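Local atomic coordinates of UPF0131 protein ykqA (Bacillus subtilis, PDB entry 2QIK), a protein that is a putative gamma-glutamylcyclotransferase that probably cleaves gamma-glutamyl amines, releasing the glutamyl group as a cyclised product. Residues L4-G9 / G58-A63; E29-K34 / V83-D88; Y133-D138 / Q248-R253; E187-R192 / L257-E262. One frame throughout, in Å; residues are numbered along the deposited sequence.

Contact 1 (L4-G9 / G58-A63)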
loop_
_atom_site.group_PDB
_atom_site.type_symbol
_atom_site.label_atom_id
_atom_site.label_comp_id
_atom_site.label_asym_id
_atom_site.label_seq_id
_atom_site.Cartn_x
_atom_site.Cartn_y
_atom_site.Cartn_z
ATOM N N LEU A 4 3.286 -13.124 16.396
ATOM C CA LEU A 4 3.259 -12.137 15.345
ATOM C C LEU A 4 4.672 -11.785 14.944
ATOM O O LEU A 4 5.550 -11.613 15.783
ATOM C CB LEU A 4 2.467 -10.910 15.719
ATOM C CG LEU A 4 1.015 -11.152 16.004
ATOM C CD1 LEU A 4 0.367 -9.807 16.450
ATOM C CD2 LEU A 4 0.271 -11.672 14.791
ATOM N N LEU A 5 4.874 -11.653 13.641
ATOM C CA LEU A 5 6.168 -11.396 13.024
ATOM C C LEU A 5 6.037 -10.284 11.974
ATOM O O LEU A 5 5.185 -10.398 11.084
ATOM C CB LEU A 5 6.670 -12.666 12.346
ATOM C CG LEU A 5 7.951 -12.488 11.510
ATOM C CD1 LEU A 5 9.135 -12.224 12.346
ATOM C CD2 LEU A 5 8.173 -13.726 10.660
ATOM N N PHE A 6 6.810 -9.232 12.155
ATOM C CA PHE A 6 6.855 -8.123 11.192
ATOM C C PHE A 6 8.054 -8.311 10.293
ATOM O O PHE A 6 9.184 -8.439 10.758
ATOM C CB PHE A 6 6.970 -6.786 11.967
ATOM C CG PHE A 6 7.136 -5.567 11.101
ATOM C CD1 PHE A 6 8.371 -5.049 10.846
ATOM C CD2 PHE A 6 6.051 -4.935 10.549
ATOM C CE1 PHE A 6 8.538 -3.878 10.089
ATOM C CE2 PHE A 6 6.214 -3.800 9.794
ATOM C CZ PHE A 6 7.423 -3.278 9.606
ATOM N N VAL A 7 7.788 -8.351 8.975
ATOM C CA VAL A 7 8.834 -8.523 7.994
ATOM C C VAL A 7 8.876 -7.313 7.063
ATOM O O VAL A 7 7.869 -6.762 6.678
ATOM C CB VAL A 7 8.740 -9.815 7.109
ATOM C CG1 VAL A 7 9.008 -11.050 8.030
ATOM C CG2 VAL A 7 7.369 -9.877 6.369
ATOM N N TYR A 8 10.102 -6.955 6.699
ATOM C CA TYR A 8 10.361 -5.711 5.964
ATOM C C TYR A 8 11.279 -5.881 4.749
ATOM O O TYR A 8 11.459 -4.947 3.984
ATOM C CB TYR A 8 10.986 -4.647 6.907
ATOM C CG TYR A 8 12.259 -5.114 7.565
ATOM C CD1 TYR A 8 13.461 -5.036 6.879
ATOM C CD2 TYR A 8 12.269 -5.633 8.811
ATOM C CE1 TYR A 8 14.626 -5.495 7.415
ATOM C CE2 TYR A 8 13.431 -6.103 9.369
ATOM C CZ TYR A 8 14.618 -6.031 8.680
ATOM O OH TYR A 8 15.829 -6.455 9.224
ATOM N N GLY A 9 11.853 -7.070 4.599
ATOM C CA GLY A 9 12.856 -7.263 3.592
ATOM C C GLY A 9 12.592 -8.481 2.727
ATOM O O GLY A 9 11.557 -8.601 2.083
ATOM N N GLY A 58 6.223 -2.703 6.277
ATOM C CA GLY A 58 6.326 -4.106 6.125
ATOM C C GLY A 58 4.975 -4.783 6.282
ATOM O O GLY A 58 3.930 -4.184 6.058
ATOM N N GLU A 59 5.017 -6.072 6.648
ATOM C CA GLU A 59 3.849 -6.933 6.682
ATOM C C GLU A 59 3.892 -7.743 7.968
ATOM O O GLU A 59 4.990 -8.012 8.479
ATOM C CB GLU A 59 3.918 -7.929 5.500
ATOM C CG GLU A 59 3.969 -7.256 4.137
ATOM C CD GLU A 59 4.462 -8.114 3.008
ATOM O OE1 GLU A 59 4.959 -7.553 1.983
ATOM O OE2 GLU A 59 4.461 -9.318 3.053
ATOM N N VAL A 60 2.704 -8.088 8.504
ATOM C CA VAL A 60 2.621 -8.889 9.728
ATOM C C VAL A 60 2.072 -10.257 9.407
ATOM O O VAL A 60 1.024 -10.370 8.778
ATOM C CB VAL A 60 1.765 -8.220 10.771
ATOM C CG1 VAL A 60 1.623 -9.064 12.036
ATOM C CG2 VAL A 60 2.266 -6.807 11.127
ATOM N N TYR A 61 2.778 -11.287 9.860
ATOM C CA TYR A 61 2.384 -12.681 9.726
ATOM C C TYR A 61 2.258 -13.332 11.088
ATOM O O TYR A 61 2.847 -12.900 12.074
ATOM C CB TYR A 61 3.460 -13.440 8.908
ATOM C CG TYR A 61 3.454 -13.076 7.467
ATOM C CD1 TYR A 61 4.133 -11.953 7.030
ATOM C CD2 TYR A 61 2.768 -13.796 6.513
ATOM C CE1 TYR A 61 4.102 -11.529 5.753
ATOM C CE2 TYR A 61 2.718 -13.392 5.210
ATOM C CZ TYR A 61 3.412 -12.205 4.827
ATOM O OH TYR A 61 3.314 -11.794 3.498
ATOM N N GLU A 62 1.463 -14.412 11.120
ATOM C CA GLU A 62 1.394 -15.239 12.304
ATOM C C GLU A 62 2.288 -16.476 12.086
ATOM O O GLU A 62 1.995 -17.313 11.258
ATOM C CB GLU A 62 -0.025 -15.688 12.490
ATOM C CG GLU A 62 -0.161 -16.630 13.587
ATOM C CD GLU A 62 -0.568 -16.093 14.819
ATOM O OE1 GLU A 62 0.191 -15.145 15.282
ATOM O OE2 GLU A 62 -1.613 -16.733 15.311
ATOM N N ALA A 63 3.408 -16.516 12.801
ATOM C CA ALA A 63 4.445 -17.501 12.652
ATOM C C ALA A 63 4.425 -18.521 13.752
ATOM O O ALA A 63 4.473 -18.167 14.938
ATOM C CB ALA A 63 5.784 -16.845 12.603
#

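Contact 2 (E29-K34 / V83-D88)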
loop_
_atom_site.group_PDB
_atom_site.type_symbol
_atom_site.label_atom_id
_atom_site.label_comp_id
_atom_site.label_asym_id
_atom_site.label_seq_id
_atom_site.Cartn_x
_atom_site.Cartn_y
_atom_site.Cartn_z
ATOM N N GLU A 29 -1.176 -6.780 5.511
ATOM C CA GLU A 29 -0.363 -6.417 4.377
ATOM C C GLU A 29 0.222 -5.020 4.490
ATOM O O GLU A 29 1.262 -4.727 3.860
ATOM C CB GLU A 29 -1.211 -6.453 3.048
ATOM C CG GLU A 29 -1.797 -7.814 2.759
ATOM C CD GLU A 29 -2.771 -7.827 1.591
ATOM O OE1 GLU A 29 -3.403 -8.840 1.383
ATOM O OE2 GLU A 29 -2.837 -6.854 0.827
ATOM N N GLN A 30 -0.431 -4.181 5.266
ATOM C CA GLN A 30 -0.030 -2.782 5.384
ATOM C C GLN A 30 0.324 -2.559 6.858
ATOM O O GLN A 30 -0.495 -2.716 7.763
ATOM C CB GLN A 30 -1.130 -1.823 4.977
ATOM C CG GLN A 30 -1.674 -2.101 3.548
ATOM C CD GLN A 30 -0.628 -2.119 2.468
ATOM O OE1 GLN A 30 0.425 -1.496 2.576
ATOM N NE2 GLN A 30 -0.951 -2.835 1.352
ATOM N N ALA A 31 1.572 -2.266 7.156
ATOM C CA ALA A 31 2.026 -2.155 8.535
ATOM C C ALA A 31 3.318 -1.342 8.585
ATOM O O ALA A 31 4.035 -1.266 7.586
ATOM C CB ALA A 31 2.264 -3.527 9.146
ATOM N N ARG A 32 3.611 -0.770 9.734
ATOM C CA ARG A 32 4.828 0.021 9.887
ATOM C C ARG A 32 5.251 0.044 11.348
ATOM O O ARG A 32 4.470 -0.144 12.261
ATOM C CB ARG A 32 4.659 1.475 9.339
ATOM C CG ARG A 32 3.807 2.363 10.182
ATOM C CD ARG A 32 3.605 3.713 9.552
ATOM N NE ARG A 32 2.998 4.649 10.454
ATOM C CZ ARG A 32 2.776 5.914 10.177
ATOM N NH1 ARG A 32 3.100 6.411 9.004
ATOM N NH2 ARG A 32 2.286 6.680 11.109
ATOM N N THR A 33 6.518 0.379 11.528
ATOM C CA THR A 33 7.072 0.648 12.860
ATOM C C THR A 33 8.084 1.767 12.764
ATOM O O THR A 33 8.800 1.886 11.787
ATOM C CB THR A 33 7.644 -0.621 13.462
ATOM O OG1 THR A 33 7.812 -0.509 14.873
ATOM C CG2 THR A 33 8.918 -1.101 12.851
ATOM N N LYS A 34 8.190 2.580 13.802
ATOM C CA LYS A 34 9.076 3.722 13.795
ATOM C C LYS A 34 10.546 3.212 13.800
ATOM O O LYS A 34 10.925 2.393 14.655
ATOM C CB LYS A 34 8.826 4.647 14.978
ATOM C CG LYS A 34 9.770 5.842 14.957
ATOM C CD LYS A 34 9.289 7.021 15.781
ATOM C CE LYS A 34 8.185 7.860 15.142
ATOM N NZ LYS A 34 7.614 8.808 16.077
ATOM N N VAL A 83 8.680 -5.129 18.517
ATOM C CA VAL A 83 8.341 -3.755 18.315
ATOM C C VAL A 83 6.818 -3.585 18.317
ATOM O O VAL A 83 6.079 -4.550 18.050
ATOM C CB VAL A 83 8.900 -3.193 17.005
ATOM C CG1 VAL A 83 10.440 -2.994 17.051
ATOM C CG2 VAL A 83 8.562 -4.044 15.831
ATOM N N PHE A 84 6.372 -2.392 18.578
ATOM C CA PHE A 84 4.997 -1.994 18.340
ATOM C C PHE A 84 4.812 -1.626 16.893
ATOM O O PHE A 84 5.544 -0.797 16.371
ATOM C CB PHE A 84 4.599 -0.791 19.187
ATOM C CG PHE A 84 4.405 -1.061 20.639
ATOM C CD1 PHE A 84 3.300 -1.634 21.078
ATOM C CD2 PHE A 84 5.337 -0.647 21.544
ATOM C CE1 PHE A 84 3.129 -1.864 22.467
ATOM C CE2 PHE A 84 5.177 -0.924 22.899
ATOM C CZ PHE A 84 4.123 -1.529 23.354
ATOM N N VAL A 85 3.883 -2.307 16.256
ATOM C CA VAL A 85 3.583 -2.160 14.832
ATOM C C VAL A 85 2.207 -1.476 14.642
ATOM O O VAL A 85 1.199 -1.954 15.178
ATOM C CB VAL A 85 3.587 -3.520 14.152
ATOM C CG1 VAL A 85 3.213 -3.385 12.672
ATOM C CG2 VAL A 85 4.897 -4.173 14.270
ATOM N N GLU A 86 2.180 -0.404 13.860
ATOM C CA GLU A 86 0.955 0.289 13.540
ATOM C C GLU A 86 0.338 -0.361 12.287
ATOM O O GLU A 86 1.022 -0.608 11.296
ATOM C CB GLU A 86 1.259 1.765 13.230
ATOM C CG GLU A 86 1.790 2.610 14.404
ATOM C CD GLU A 86 2.379 3.978 14.085
ATOM O OE1 GLU A 86 1.976 4.535 13.112
ATOM O OE2 GLU A 86 3.173 4.594 14.952
ATOM N N THR A 87 -0.934 -0.650 12.334
ATOM C CA THR A 87 -1.712 -1.234 11.236
ATOM C C THR A 87 -2.985 -0.488 11.048
ATOM O O THR A 87 -3.334 0.374 11.867
ATOM C CB THR A 87 -2.020 -2.712 11.458
ATOM O OG1 THR A 87 -3.158 -2.879 12.340
ATOM C CG2 THR A 87 -0.792 -3.512 11.995
ATOM N N ASP A 88 -3.730 -0.814 9.997
ATOM C CA ASP A 88 -5.003 -0.112 9.791
ATOM C C ASP A 88 -6.045 -0.459 10.850
ATOM O O ASP A 88 -7.083 0.234 10.892
ATOM C CB ASP A 88 -5.548 -0.423 8.413
ATOM C CG ASP A 88 -4.813 0.247 7.299
ATOM O OD1 ASP A 88 -3.802 0.943 7.522
ATOM O OD2 ASP A 88 -5.212 0.046 6.129
HETATM O O HOH W 1 -3.136 -2.950 8.131
HETATM O O HOH W 2 5.849 2.190 15.537
#

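Contact 3 (Y133-D138 / Q248-R253)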
loop_
_atom_site.group_PDB
_atom_site.type_symbol
_atom_site.label_atom_id
_atom_site.label_comp_id
_atom_site.label_asym_id
_atom_site.label_seq_id
_atom_site.Cartn_x
_atom_site.Cartn_y
_atom_site.Cartn_z
ATOM N N TYR A 133 -8.180 3.590 -7.326
ATOM C CA TYR A 133 -9.464 3.319 -6.682
ATOM C C TYR A 133 -10.299 4.575 -6.473
ATOM O O TYR A 133 -11.413 4.488 -5.958
ATOM C CB TYR A 133 -9.245 2.571 -5.369
ATOM C CG TYR A 133 -8.348 3.318 -4.399
ATOM C CD1 TYR A 133 -7.017 3.041 -4.340
ATOM C CD2 TYR A 133 -8.827 4.349 -3.632
ATOM C CE1 TYR A 133 -6.144 3.782 -3.496
ATOM C CE2 TYR A 133 -8.020 5.054 -2.808
ATOM C CZ TYR A 133 -6.667 4.803 -2.748
ATOM O OH TYR A 133 -5.940 5.556 -1.889
ATOM N N GLY A 134 -9.774 5.729 -6.826
ATOM C CA GLY A 134 -10.503 6.960 -6.678
ATOM C C GLY A 134 -10.447 7.818 -7.928
ATOM O O GLY A 134 -10.767 7.364 -8.972
ATOM N N SER A 135 -10.097 9.119 -7.756
ATOM C CA SER A 135 -10.153 10.040 -8.908
ATOM C C SER A 135 -9.130 9.721 -9.985
ATOM O O SER A 135 -9.318 10.149 -11.110
ATOM C CB SER A 135 -10.066 11.478 -8.579
ATOM O OG SER A 135 -8.767 11.866 -8.296
ATOM N N CYS A 136 -8.119 8.896 -9.672
ATOM C CA CYS A 136 -7.232 8.420 -10.742
ATOM C C CYS A 136 -7.907 7.385 -11.653
ATOM O O CYS A 136 -7.285 6.985 -12.634
ATOM C CB CYS A 136 -5.930 7.855 -10.195
ATOM S SG CYS A 136 -4.906 9.172 -9.514
HETATM N N MSE A 137 -9.150 6.968 -11.373
HETATM C CA MSE A 137 -9.937 6.220 -12.332
HETATM C C MSE A 137 -10.525 7.108 -13.448
HETATM O O MSE A 137 -10.889 6.567 -14.480
HETATM C CB MSE A 137 -11.093 5.509 -11.631
HETATM C CG MSE A 137 -10.630 4.510 -10.528
HETATM SE SE MSE A 137 -12.071 3.470 -9.856
HETATM C CE MSE A 137 -13.068 4.769 -9.008
ATOM N N ASP A 138 -10.556 8.420 -13.239
ATOM C CA ASP A 138 -10.965 9.373 -14.264
ATOM C C ASP A 138 -9.760 9.945 -14.979
ATOM O O ASP A 138 -8.619 9.829 -14.469
ATOM C CB ASP A 138 -11.755 10.519 -13.569
ATOM C CG ASP A 138 -12.309 11.494 -14.504
ATOM O OD1 ASP A 138 -11.919 12.687 -14.417
ATOM O OD2 ASP A 138 -13.113 11.106 -15.345
ATOM N N GLN A 248 -15.760 14.185 -6.048
ATOM C CA GLN A 248 -16.675 13.081 -6.097
ATOM C C GLN A 248 -17.134 12.786 -7.511
ATOM O O GLN A 248 -17.255 11.625 -7.941
ATOM C CB GLN A 248 -17.893 13.343 -5.227
ATOM C CG GLN A 248 -18.934 12.266 -5.351
ATOM C CD GLN A 248 -20.064 12.258 -4.300
ATOM O OE1 GLN A 248 -21.131 11.563 -4.493
ATOM N NE2 GLN A 248 -19.839 12.935 -3.232
ATOM N N ILE A 249 -17.341 13.851 -8.289
ATOM C CA ILE A 249 -17.737 13.595 -9.670
ATOM C C ILE A 249 -16.676 12.854 -10.460
ATOM O O ILE A 249 -16.992 12.029 -11.300
ATOM C CB ILE A 249 -18.165 14.918 -10.340
ATOM C CG1 ILE A 249 -19.436 15.511 -9.705
ATOM C CG2 ILE A 249 -18.426 14.708 -11.852
ATOM C CD1 ILE A 249 -19.680 17.005 -10.059
ATOM N N GLU A 250 -15.396 13.148 -10.230
ATOM C CA GLU A 250 -14.302 12.404 -10.907
ATOM C C GLU A 250 -14.386 10.930 -10.585
ATOM O O GLU A 250 -14.315 10.083 -11.471
ATOM C CB GLU A 250 -12.962 12.969 -10.498
ATOM C CG GLU A 250 -12.725 14.364 -10.993
ATOM C CD GLU A 250 -11.494 15.001 -10.393
ATOM O OE1 GLU A 250 -11.690 16.031 -9.713
ATOM O OE2 GLU A 250 -10.341 14.617 -10.645
ATOM N N ILE A 251 -14.589 10.613 -9.296
ATOM C CA ILE A 251 -14.701 9.216 -8.879
ATOM C C ILE A 251 -15.859 8.533 -9.550
ATOM O O ILE A 251 -15.789 7.419 -10.060
ATOM C CB ILE A 251 -14.804 9.085 -7.357
ATOM C CG1 ILE A 251 -13.526 9.560 -6.751
ATOM C CG2 ILE A 251 -15.127 7.670 -6.933
ATOM C CD1 ILE A 251 -13.491 9.534 -5.246
ATOM N N GLU A 252 -16.971 9.243 -9.588
ATOM C CA GLU A 252 -18.158 8.669 -10.176
ATOM C C GLU A 252 -17.972 8.386 -11.637
ATOM O O GLU A 252 -18.390 7.330 -12.114
ATOM C CB GLU A 252 -19.385 9.575 -9.945
ATOM C CG GLU A 252 -19.828 9.648 -8.504
ATOM C CD GLU A 252 -21.098 10.390 -8.305
ATOM O OE1 GLU A 252 -21.548 10.424 -7.169
ATOM O OE2 GLU A 252 -21.664 10.889 -9.280
ATOM N N ARG A 253 -17.353 9.279 -12.388
ATOM C CA ARG A 253 -17.160 9.063 -13.830
ATOM C C ARG A 253 -16.252 7.858 -14.050
ATOM O O ARG A 253 -16.512 7.023 -14.915
ATOM C CB ARG A 253 -16.537 10.312 -14.453
ATOM C CG ARG A 253 -17.398 11.488 -14.779
ATOM C CD ARG A 253 -16.717 12.395 -15.853
ATOM N NE ARG A 253 -15.433 12.928 -15.376
ATOM C CZ ARG A 253 -15.246 14.183 -15.016
ATOM N NH1 ARG A 253 -16.259 15.087 -15.106
ATOM N NH2 ARG A 253 -14.063 14.603 -14.581
HETATM O O HOH W 3 -8.424 14.644 -7.912
HETATM O O HOH W 4 -9.635 13.608 -13.127
#

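Contact 4 (E187-R192 / L257-E262)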
loop_
_atom_site.group_PDB
_atom_site.type_symbol
_atom_site.label_atom_id
_atom_site.label_comp_id
_atom_site.label_asym_id
_atom_site.label_seq_id
_atom_site.Cartn_x
_atom_site.Cartn_y
_atom_site.Cartn_z
ATOM N N GLU A 187 -13.080 -2.363 -5.432
ATOM C CA GLU A 187 -12.741 -2.421 -6.830
ATOM C C GLU A 187 -11.985 -1.169 -7.210
ATOM O O GLU A 187 -12.148 -0.109 -6.601
ATOM C CB GLU A 187 -14.014 -2.554 -7.748
ATOM C CG GLU A 187 -14.897 -3.744 -7.462
ATOM C CD GLU A 187 -15.951 -3.959 -8.539
ATOM O OE1 GLU A 187 -15.945 -3.270 -9.582
ATOM O OE2 GLU A 187 -16.814 -4.837 -8.279
ATOM N N GLY A 188 -11.209 -1.321 -8.276
ATOM C CA GLY A 188 -10.555 -0.178 -8.908
ATOM C C GLY A 188 -10.175 -0.530 -10.315
ATOM O O GLY A 188 -10.582 -1.571 -10.834
ATOM N N VAL A 189 -9.386 0.311 -10.922
ATOM C CA VAL A 189 -8.902 0.147 -12.322
ATOM C C VAL A 189 -7.383 -0.113 -12.199
ATOM O O VAL A 189 -6.672 0.640 -11.558
ATOM C CB VAL A 189 -9.135 1.477 -13.165
ATOM C CG1 VAL A 189 -8.699 1.332 -14.609
ATOM C CG2 VAL A 189 -10.568 1.981 -13.064
ATOM N N LEU A 190 -6.918 -1.135 -12.882
ATOM C CA LEU A 190 -5.502 -1.417 -12.996
ATOM C C LEU A 190 -5.031 -0.921 -14.325
ATOM O O LEU A 190 -5.566 -1.282 -15.386
ATOM C CB LEU A 190 -5.238 -2.925 -12.857
ATOM C CG LEU A 190 -3.790 -3.316 -12.785
ATOM C CD1 LEU A 190 -3.195 -2.809 -11.473
ATOM C CD2 LEU A 190 -3.591 -4.797 -12.928
ATOM N N TYR A 191 -4.021 -0.053 -14.326
ATOM C CA TYR A 191 -3.384 0.464 -15.512
ATOM C C TYR A 191 -1.989 -0.133 -15.705
ATOM O O TYR A 191 -1.273 -0.372 -14.737
ATOM C CB TYR A 191 -3.160 1.952 -15.414
ATOM C CG TYR A 191 -4.355 2.866 -15.300
ATOM C CD1 TYR A 191 -5.019 3.334 -16.412
ATOM C CD2 TYR A 191 -4.736 3.337 -14.079
ATOM C CE1 TYR A 191 -6.051 4.206 -16.324
ATOM C CE2 TYR A 191 -5.817 4.241 -13.950
ATOM C CZ TYR A 191 -6.440 4.687 -15.084
ATOM O OH TYR A 191 -7.466 5.610 -14.992
ATOM N N ARG A 192 -1.598 -0.412 -16.945
ATOM C CA ARG A 192 -0.195 -0.722 -17.278
ATOM C C ARG A 192 0.448 0.605 -17.725
ATOM O O ARG A 192 0.018 1.196 -18.724
ATOM C CB ARG A 192 -0.141 -1.710 -18.420
ATOM C CG ARG A 192 1.254 -2.155 -18.800
ATOM C CD ARG A 192 1.291 -3.082 -19.938
ATOM N NE ARG A 192 0.670 -4.294 -19.564
ATOM C CZ ARG A 192 -0.577 -4.691 -19.865
ATOM N NH1 ARG A 192 -1.362 -3.953 -20.646
ATOM N NH2 ARG A 192 -1.033 -5.844 -19.394
ATOM N N LEU A 257 -17.231 4.199 -15.698
ATOM C CA LEU A 257 -16.556 3.669 -16.881
ATOM C C LEU A 257 -16.044 2.244 -16.679
ATOM O O LEU A 257 -16.125 1.423 -17.575
ATOM C CB LEU A 257 -15.410 4.594 -17.286
ATOM C CG LEU A 257 -14.489 4.365 -18.509
ATOM C CD1 LEU A 257 -15.368 4.232 -19.729
ATOM C CD2 LEU A 257 -13.500 5.539 -18.593
ATOM N N TYR A 258 -15.473 1.973 -15.508
ATOM C CA TYR A 258 -14.726 0.742 -15.340
ATOM C C TYR A 258 -15.325 -0.317 -14.423
ATOM O O TYR A 258 -15.007 -1.492 -14.570
ATOM C CB TYR A 258 -13.336 1.111 -14.802
ATOM C CG TYR A 258 -12.423 1.892 -15.739
ATOM C CD1 TYR A 258 -11.860 1.285 -16.839
ATOM C CD2 TYR A 258 -11.987 3.160 -15.409
ATOM C CE1 TYR A 258 -11.022 1.928 -17.682
ATOM C CE2 TYR A 258 -11.083 3.853 -16.261
ATOM C CZ TYR A 258 -10.586 3.221 -17.397
ATOM O OH TYR A 258 -9.676 3.845 -18.255
ATOM N N LEU A 259 -16.052 0.075 -13.388
ATOM C CA LEU A 259 -16.339 -0.850 -12.273
ATOM C C LEU A 259 -17.704 -1.526 -12.413
ATOM O O LEU A 259 -18.510 -1.170 -13.260
ATOM C CB LEU A 259 -16.231 -0.111 -10.943
ATOM C CG LEU A 259 -14.926 0.648 -10.722
ATOM C CD1 LEU A 259 -14.906 1.167 -9.331
ATOM C CD2 LEU A 259 -13.698 -0.259 -10.998
ATOM N N SER A 260 -17.971 -2.500 -11.592
ATOM C CA SER A 260 -19.271 -3.162 -11.680
ATOM C C SER A 260 -20.371 -2.164 -11.263
ATOM O O SER A 260 -20.179 -1.366 -10.378
ATOM C CB SER A 260 -19.333 -4.443 -10.836
ATOM O OG SER A 260 -19.300 -4.212 -9.442
ATOM N N PRO A 261 -21.549 -2.226 -11.893
ATOM C CA PRO A 261 -22.665 -1.411 -11.467
ATOM C C PRO A 261 -22.992 -1.564 -9.955
ATOM O O PRO A 261 -23.258 -0.587 -9.333
ATOM C CB PRO A 261 -23.795 -1.848 -12.426
ATOM C CG PRO A 261 -23.171 -2.592 -13.482
ATOM C CD PRO A 261 -21.875 -3.068 -13.077
ATOM N N GLU A 262 -22.920 -2.767 -9.392
ATOM C CA GLU A 262 -23.317 -2.983 -7.988
ATOM C C GLU A 262 -22.291 -2.251 -7.129
ATOM O O GLU A 262 -22.661 -1.600 -6.152
ATOM C CB GLU A 262 -23.368 -4.458 -7.536
ATOM C CG GLU A 262 -23.730 -4.762 -6.017
ATOM C CD GLU A 262 -25.190 -4.457 -5.535
ATOM O OE1 GLU A 262 -25.550 -4.494 -4.253
ATOM O OE2 GLU A 262 -26.044 -4.199 -6.429
HETATM O O HOH W 5 -8.847 6.395 -17.313
#

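Contact 1 (L4-G9 / G58-A63)
F6 brings the far end of its ring against the backbone of G58, CZ lying 3.6 Å from G58 N, in a hollow that exists because G58 has no side chain. A CB there would run into the ring and into V7 O. With chi1 at 175° swinging it away from the backbone N, the F6 ring also offers its edge to V60 CG2, beside A31 of strand 25-34. Replacing F6 with alanine is likely to leave the hollow over G58 unfilled and V60 without its aromatic neighbour. Farther along, L4 CD2 nestles against V60 CG1 at 4.0 Å. On the other face, in the conformer modelled here, V7 CG2 meets Y61 CE1 at 3.7 Å, while Y61 OH donates to E59 OE2, itself bound to K13 N. Four backbone bonds join L5 to Y61 and V7 to E59. This is antiparallel pairing in the sheet of the AIG2-like fold, and strand 3-7 leads directly into Y8 and G9 of the probable substrate-binding loop.

Contact 2 (E29-K34 / V83-D88)
R32 and E86 form a salt bridge in which a single carboxylate oxygen takes both bonds: R32 NE reaches E86 OE1 at 2.8 Å and R32 NH2 reaches the same OE1 at 3.0 Å. The oxygen lies in the guanidinium plane, at its edge, but the two flat groups are turned 62° from each other. NH2 therefore meets the syn side of OE1, whereas NE comes from above the carboxylate plane. R32 NH1 goes elsewhere, to Y57 OH, and Y55 makes a cation-pi contact with the same arginine.

Beneath the pair, R32 and E86 exchange two backbone bonds as an antiparallel hydrogen-bonded pair. T33 adds a side-chain bond: its OG1 donates to F84 O at 2.7 Å from above the carbonyl plane. A water joins K34 N to that same F84 O, and a second lies between Q30 O and D88 N, accepting from D88 N, where the strands part. Packing takes over on the face of A31 and V85, where A31 CB and V85 CG1 sit 3.7 Å apart, with V60 of strand 55-63 and F6 of strand 3-7 close by.

The chemistry is thus divided between the faces. One is largely apolar, with A31 and V85 packed inward; the other carries a partly exposed ion pair whose positive partner is held from several directions, which would probably limit its freedom to turn.

Contact 3 (Y133-D138 / Q248-R253)
D138 sets its CG anti to the backbone N (chi1 -176°), which carries the carboxylate out to R253, and R253 bends at chi3 (-61°) to turn its guanidinium edge back to meet it. The grip is side-on and two-pronged: R253 NH2 donates to D138 OD1 at 2.9 Å and R253 NE to D138 OD2 at 3.0 Å. Both bonds are almost straight and lie in the guanidinium plane, yet each oxygen is approached from above the carboxylate plane, the two planes being 41° apart.

D138 has further duties. OD1 also caps A140 N at the start of the next helix and accepts from a water that donates to E250 OE2 as well. That water sits between two like charges, D138 OD1 and E250 OE2 being 4.5 Å apart, and would probably ease their repulsion. The D138 CB rests against E250 O at 3.3 Å.

Nearby, I251 CG1 packs on the peptide joining G134 to S135, 3.6 Å from S135 N, and CE of selenomethionine M137 touches I251 CG2 at 4.1 Å. S135 OG bonds to R204 and to a bound citrate, probably from the crystallisation liquor, whose pocket this turn lines.

The turn itself, with its 3-10 segment 135-137, links strand 128-132 to helix 140-145. Helix 245-258 lies against it, with I251 also meeting L267 of helix 261-273.

Contact 4 (E187-R192 / L257-E262)
The touching parts of E187-Y191 and Y258-S260 run nearly opposite ways, 159° apart, with E187 nearest L259 and V189 nearest Y258 along the backbones. This is a helix-to-helix corner packed on the antiparallel sheet of strands 128-132, 185-193 and 154-161 in the C-terminal AIG2-like part: Y258 ends one helix, L259 leaves helical geometry and S260 takes the N-cap position of the next.

E187 holds the corner with both carboxylate oxygens. OE1 accepts S260 N at 3.0 Å along a nearly straight bond (177°), and OE2 accepts S260 OG at 2.8 Å; both are met on the syn side, the hydroxyl somewhat farther from the carboxylate plane. S260 OG also caps F263 N, so the glutamate probably steadies the cap as a second-shell residue. With an alanine in place of E187, S260 N and OG would probably lose their carboxylate acceptor and the serine be freer to turn.

L259 fits its CD2 over G188 O at 3.4 Å, and its CB lies by E187 OE1. V189 sets its CG1 methyl over the centre of the Y258 ring in a CH-pi contact, 3.6 Å from the centroid, while L257 CG covers the opposite face. Y191 OH is hydrogen-bonded to C136 O, and one water, in the planes of both rings, lies 2.8 Å from Y191 OH and 2.8 Å from Y258 OH.

How the contacts relate
From the N terminus, strand 3-7 opens contact 1 and strand 25-34 opens contact 2 before 58-63 closes the first and 83-88 the second. The two loops therefore cross, and they meet in one antiparallel sheet, where G58 N probably bonds to A31 O and F6 packs on V85. The chain then passes into its C-terminal part. Contacts 3 and 4 open in turn at 133-138 and 187-192 and close at 248-253 and 257-262, again crossing; M137 packs on V189. Contact 3 ties helix 245-258 to the turn after strand 128-132, and contact 4 ties the corner between helices 245-258 and 261-273 to strand 185-193. The two pairs follow in series, with contacts 1 and 3 centred about 33 Å apart.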